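Side-chain contact in increased recombination centers protein 6 (Saccharomyces cerevisiae, PDB 3UC9), which acts as a clathrin coat accessory factor related to small G proteins and is involved in gross chromosomal rearrangements and telomere healing: residues A[187-190]-A[191-195]. Sequence-based numbering, arbitrary orientation.
Sequences DRIQ and EIIDT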
# COMPACT_ATOMS: atom_id res chain seq x y z
N ASP A 187 2.01 12.53 -2.59
CA ASP A 187 3.14 12.74 -3.52
C ASP A 187 4.20 11.66 -3.29
O ASP A 187 4.77 11.13 -4.25
CB ASP A 187 3.75 14.15 -3.34
CG ASP A 187 4.57 14.61 -4.55
OD1 ASP A 187 4.35 14.11 -5.68
OD2 ASP A 187 5.43 15.51 -4.38
N ARG A 188 4.46 11.31 -2.04
CA ARG A 188 5.42 10.25 -1.70
C ARG A 188 4.93 8.89 -2.14
O ARG A 188 5.68 8.08 -2.68
CB ARG A 188 5.72 10.22 -0.21
CG ARG A 188 6.64 9.08 0.24
CD ARG A 188 7.98 9.01 -0.53
NE ARG A 188 8.76 7.83 -0.14
CZ ARG A 188 9.60 7.14 -0.91
NH1 ARG A 188 9.84 7.49 -2.18
NH2 ARG A 188 10.22 6.08 -0.41
N ILE A 189 3.66 8.61 -1.86
CA ILE A 189 3.06 7.34 -2.26
C ILE A 189 3.14 7.19 -3.78
O ILE A 189 3.51 6.12 -4.30
CB ILE A 189 1.60 7.21 -1.77
CG1 ILE A 189 1.53 7.33 -0.25
CG2 ILE A 189 1.03 5.85 -2.21
CD1 ILE A 189 0.12 7.27 0.33
N GLN A 190 2.83 8.26 -4.51
CA GLN A 190 2.97 8.26 -5.98
C GLN A 190 4.40 7.90 -6.41
O GLN A 190 4.59 7.14 -7.36
CB GLN A 190 2.58 9.63 -6.55
CG GLN A 190 2.61 9.72 -8.07
CD GLN A 190 2.24 11.11 -8.58
OE1 GLN A 190 2.29 12.09 -7.84
NE2 GLN A 190 1.88 11.21 -9.86
N GLU A 191 5.39 8.44 -5.70
CA GLU A 191 6.80 8.15 -5.99
C GLU A 191 7.16 6.69 -5.74
O GLU A 191 7.95 6.09 -6.48
CB GLU A 191 7.70 9.04 -5.13
CG GLU A 191 9.19 8.90 -5.44
CD GLU A 191 10.04 9.91 -4.69
OE1 GLU A 191 9.87 10.06 -3.47
OE2 GLU A 191 10.90 10.54 -5.34
N ILE A 192 6.61 6.13 -4.67
CA ILE A 192 6.84 4.73 -4.35
C ILE A 192 6.32 3.85 -5.47
O ILE A 192 6.98 2.91 -5.91
CB ILE A 192 6.23 4.36 -2.99
CG1 ILE A 192 7.02 5.02 -1.86
CG2 ILE A 192 6.20 2.85 -2.81
CD1 ILE A 192 6.39 4.82 -0.47
N ILE A 193 5.15 4.18 -6.00
CA ILE A 193 4.57 3.39 -7.09
C ILE A 193 5.38 3.61 -8.38
O ILE A 193 5.69 2.65 -9.09
CB ILE A 193 3.08 3.72 -7.29
CG1 ILE A 193 2.32 3.36 -6.01
CG2 ILE A 193 2.49 2.92 -8.49
CD1 ILE A 193 0.86 3.77 -5.99
N ASP A 194 5.74 4.86 -8.66
CA ASP A 194 6.55 5.19 -9.83
C ASP A 194 7.88 4.44 -9.87
O ASP A 194 8.31 4.02 -10.94
CB ASP A 194 6.88 6.69 -9.86
CG ASP A 194 5.73 7.55 -10.34
OD1 ASP A 194 4.74 7.03 -10.90
OD2 ASP A 194 5.84 8.78 -10.15
N THR A 195 8.53 4.29 -8.72
CA THR A 195 9.88 3.73 -8.67
C THR A 195 9.86 2.21 -8.43
O THR A 195 10.92 1.58 -8.39
CB THR A 195 10.76 4.45 -7.62
OG1 THR A 195 10.18 4.33 -6.31
CG2 THR A 195 10.91 5.94 -7.98
O HOH W 1 2.78 8.97 -11.63
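Arg-188 and Glu-191, one turn apart on a helix, form an i to i+3 salt bridge, with NH1 of Arg-188 2.9 Å from OE1 of Glu-191. The bond is bent, 138° at the hydrogen, and meets OE1 from above the carboxylate plane; the guanidinium and carboxylate planes are 81° apart. A bend at chi2 (54°) turns the arginine chain along the helix toward its C-terminal end and lays the guanidinium across Ile-192, whose CG1 sits over the centre of one face, 3.5 Å from CZ of Arg-188. One group thus pairs ionically at its edge and packs against a hydrocarbon on its face. Elsewhere on the same helix, i to i+4, a water joins Gln-190 to Asp-194, accepting from NE2 of Gln-190 at 3.0 Å and donating to OD1 of Asp-194 at 2.9 Å. This is the amphipathic helix 185-195 of a Rossmann-type fold resembling that of small G proteins; its buried stripe, Ile-189, Ile-192 and Ile-193, faces strand 133-138. Along that stripe CG2 of Ile-189 lies 4.3 Å from CD1 of Ile-193, and Phe-45 and Leu-49 of helix 39-50 pack on Ile-189. Further out, Glu-164 pairs with NH2 of Arg-188, tying the guanidinium to edge strand 163-167, while Trp-65 NE1 and Asn-67 ND2 both donate to Asp-194 OD1, linking the helix to the opposite margin of the sheet.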